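PDB 3E6E: alanine racemase from Enterococcus faecalis, which belongs to the fold-type III family of two-domain proteins that pair an alpha/beta barrel with a mostly beta C-terminal domain. Local coordinates for residues 252-257 against 281-286. The protein carries 1 engineered substitution. Sequence-based numbering, arbitrary orientation.
Sequences ELIHVK and TVPIGY. With DCS (D-[3-hydroxy-2-methyl-5-phosphonooxymethyl-pyridin-4-ylmethyl]-N,O-cycloserylamide), chain F.
Thr281 is held by its backbone N and O, which belong to successive peptide groups. Thr281 N donates to His255 O at 2.9 Å, a bent bond (144° at the hydrogen). Thr281 O accepts from Ile254 N at 3.1 Å, almost straight at 177°. These bonds join antiparallel strands 249-259 and 277-282 where the first is interrupted. The side chains of Thr281 and His255 meet CB to CB at 3.7 Å, with Thr281 OG1 at the edge of the imidazole, near its plane. Thr281 OG1 and His255 ND1 are not bonded to each other; both engage Arg139 O of the second subunit. Lys257 NZ also bonds to Arg139 O, and to Gly138 O, of that subunit. The Val282 side chain leaves the backbone roughly opposite to that of Thr281 and meets Leu253, Val282 CG2 to Leu253 CD2 at 4.2 Å; both side chains pack on Val331. Pro283 sets its ring against the branches of Ile254, and Pro283 CD lies 3.4 Å from Ile254 CG2. Because Ile254 CG1 stands between its own backbone N and carbonyl carbon (chi1 63°), CD1 also reaches the ring, near Pro283 CB. Glu252 O lies 3.2 Å from Pro283 CD. Centred on Pro283, an inverse gamma turn, closed by Ile284 N to Val282 O at 2.8 Å, redirects the chain toward Tyr286, whose OH makes a weak 2.8 Å hydrogen bond to OG of DCS. Apolar contacts thus accompany the two backbone bonds, whereas polar side-chain ends converge on a carbonyl of the partner subunit, whose Arg139 side chain also binds DCS.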
loop_
_atom_site.group_PDB
_atom_site.type_symbol
_atom_site.label_atom_id
_atom_site.label_comp_id
_atom_site.label_asym_id
_atom_site.label_seq_id
_atom_site.Cartn_x
_atom_site.Cartn_y
_atom_site.Cartn_z
ATOM N N GLU A 252 10.063 -15.944 5.311
ATOM C CA GLU A 252 10.954 -16.878 5.992
ATOM C C GLU A 252 12.123 -16.193 6.673
ATOM O O GLU A 252 12.543 -15.106 6.281
ATOM C CB GLU A 252 11.468 -17.951 5.015
ATOM C CG GLU A 252 12.492 -17.481 4.002
ATOM C CD GLU A 252 12.800 -18.550 2.952
ATOM O OE1 GLU A 252 13.852 -18.460 2.275
ATOM O OE2 GLU A 252 11.979 -19.479 2.798
ATOM N N LEU A 253 12.630 -16.854 7.710
ATOM C CA LEU A 253 13.758 -16.373 8.492
ATOM C C LEU A 253 14.998 -16.242 7.625
ATOM O O LEU A 253 15.408 -17.200 6.977
ATOM C CB LEU A 253 14.032 -17.350 9.626
ATOM C CG LEU A 253 12.966 -17.367 10.711
ATOM C CD1 LEU A 253 13.228 -18.492 11.672
ATOM C CD2 LEU A 253 12.956 -16.030 11.426
ATOM N N ILE A 254 15.584 -15.051 7.607
ATOM C CA ILE A 254 16.786 -14.808 6.823
ATOM C C ILE A 254 17.972 -14.516 7.747
ATOM O O ILE A 254 19.116 -14.469 7.299
ATOM C CB ILE A 254 16.594 -13.621 5.834
ATOM C CG1 ILE A 254 16.346 -12.322 6.596
ATOM C CG2 ILE A 254 15.409 -13.896 4.914
ATOM C CD1 ILE A 254 16.273 -11.116 5.687
ATOM N N HIS A 255 17.692 -14.324 9.035
ATOM C CA HIS A 255 18.725 -14.051 10.035
ATOM C C HIS A 255 18.295 -14.568 11.410
ATOM O O HIS A 255 17.141 -14.384 11.817
ATOM C CB HIS A 255 19.009 -12.553 10.147
ATOM C CG HIS A 255 20.242 -12.232 10.934
ATOM N ND1 HIS A 255 20.339 -11.127 11.756
ATOM C CD2 HIS A 255 21.452 -12.842 10.986
ATOM C CE1 HIS A 255 21.552 -11.070 12.278
ATOM N NE2 HIS A 255 22.247 -12.100 11.826
ATOM N N VAL A 256 19.224 -15.204 12.120
ATOM C CA VAL A 256 18.946 -15.750 13.443
ATOM C C VAL A 256 20.134 -15.514 14.372
ATOM O O VAL A 256 21.283 -15.771 14.016
ATOM C CB VAL A 256 18.688 -17.266 13.385
ATOM C CG1 VAL A 256 18.365 -17.791 14.780
ATOM C CG2 VAL A 256 17.563 -17.576 12.411
ATOM N N LYS A 257 19.850 -15.038 15.572
ATOM C CA LYS A 257 20.897 -14.771 16.525
ATOM C C LYS A 257 20.382 -14.949 17.935
ATOM O O LYS A 257 19.181 -15.096 18.158
ATOM C CB LYS A 257 21.422 -13.340 16.354
ATOM C CG LYS A 257 20.389 -12.253 16.563
ATOM C CD LYS A 257 21.022 -10.867 16.505
ATOM C CE LYS A 257 19.956 -9.748 16.459
ATOM N NZ LYS A 257 19.176 -9.753 15.178
ATOM N N THR A 281 14.870 -12.534 11.977
ATOM C CA THR A 281 14.616 -11.355 11.161
ATOM C C THR A 281 13.911 -11.801 9.894
ATOM O O THR A 281 14.377 -12.693 9.191
ATOM C CB THR A 281 15.925 -10.615 10.795
ATOM O OG1 THR A 281 16.574 -10.178 11.988
ATOM C CG2 THR A 281 15.636 -9.384 9.952
ATOM N N VAL A 282 12.777 -11.167 9.621
ATOM C CA VAL A 282 11.957 -11.485 8.461
ATOM C C VAL A 282 11.922 -10.326 7.456
ATOM O O VAL A 282 11.638 -9.181 7.827
ATOM C CB VAL A 282 10.525 -11.812 8.915
ATOM C CG1 VAL A 282 9.687 -12.243 7.726
ATOM C CG2 VAL A 282 10.557 -12.897 9.987
ATOM N N PRO A 283 12.198 -10.613 6.173
ATOM C CA PRO A 283 12.219 -9.633 5.082
ATOM C C PRO A 283 10.869 -9.080 4.591
ATOM O O PRO A 283 10.561 -9.101 3.390
ATOM C CB PRO A 283 13.002 -10.361 3.986
ATOM C CG PRO A 283 12.623 -11.771 4.202
ATOM C CD PRO A 283 12.703 -11.914 5.706
ATOM N N ILE A 284 10.078 -8.568 5.531
ATOM C CA ILE A 284 8.782 -7.977 5.222
ATOM C C ILE A 284 8.605 -6.798 6.159
ATOM O O ILE A 284 8.792 -6.931 7.371
ATOM C CB ILE A 284 7.629 -8.989 5.424
ATOM C CG1 ILE A 284 6.307 -8.368 4.978
ATOM C CG2 ILE A 284 7.562 -9.432 6.878
ATOM C CD1 ILE A 284 5.110 -9.308 5.146
ATOM N N GLY A 285 8.257 -5.643 5.596
ATOM C CA GLY A 285 8.094 -4.441 6.404
ATOM C C GLY A 285 6.893 -3.600 6.044
ATOM O O GLY A 285 6.050 -4.024 5.262
ATOM N N TYR A 286 6.817 -2.394 6.587
ATOM C CA TYR A 286 5.665 -1.571 6.314
ATOM C C TYR A 286 5.560 -1.090 4.882
ATOM O O TYR A 286 4.540 -0.541 4.480
ATOM C CB TYR A 286 5.577 -0.399 7.307
ATOM C CG TYR A 286 6.776 0.508 7.411
ATOM C CD1 TYR A 286 7.033 1.477 6.438
ATOM C CD2 TYR A 286 7.601 0.467 8.547
ATOM C CE1 TYR A 286 8.071 2.396 6.595
ATOM C CE2 TYR A 286 8.646 1.377 8.720
ATOM C CZ TYR A 286 8.873 2.348 7.746
ATOM O OH TYR A 286 9.838 3.312 7.958
HETATM N N1 DCS F . 20.859 2.264 5.952
HETATM C C2 DCS F . 20.115 1.073 6.218
HETATM C C2A DCS F . 20.822 -0.248 6.519
HETATM C C3 DCS F . 18.721 1.180 6.178
HETATM O O3 DCS F . 17.935 0.102 6.412
HETATM C C4 DCS F . 18.116 2.482 5.885
HETATM C C4A DCS F . 16.627 2.595 5.849
HETATM C C5 DCS F . 18.972 3.654 5.625
HETATM C C6 DCS F . 20.316 3.500 5.670
HETATM C C5A DCS F . 18.441 5.081 5.303
HETATM O O4P DCS F . 17.758 5.678 6.431
HETATM P P DCS F . 17.086 7.152 6.464
HETATM O O1P DCS F . 18.150 8.128 6.225
HETATM O O2P DCS F . 16.046 7.226 5.433
HETATM O O3P DCS F . 16.510 7.340 7.782
HETATM N N DCS F . 16.078 2.393 7.236
HETATM C CA DCS F . 14.704 2.466 7.436
HETATM C C DCS F . 13.814 1.355 7.475
HETATM O O DCS F . 14.164 0.052 7.319
HETATM N ND DCS F . 12.603 1.799 7.687
HETATM O OG DCS F . 12.656 3.179 7.788
HETATM C CB DCS F . 13.935 3.580 7.635
#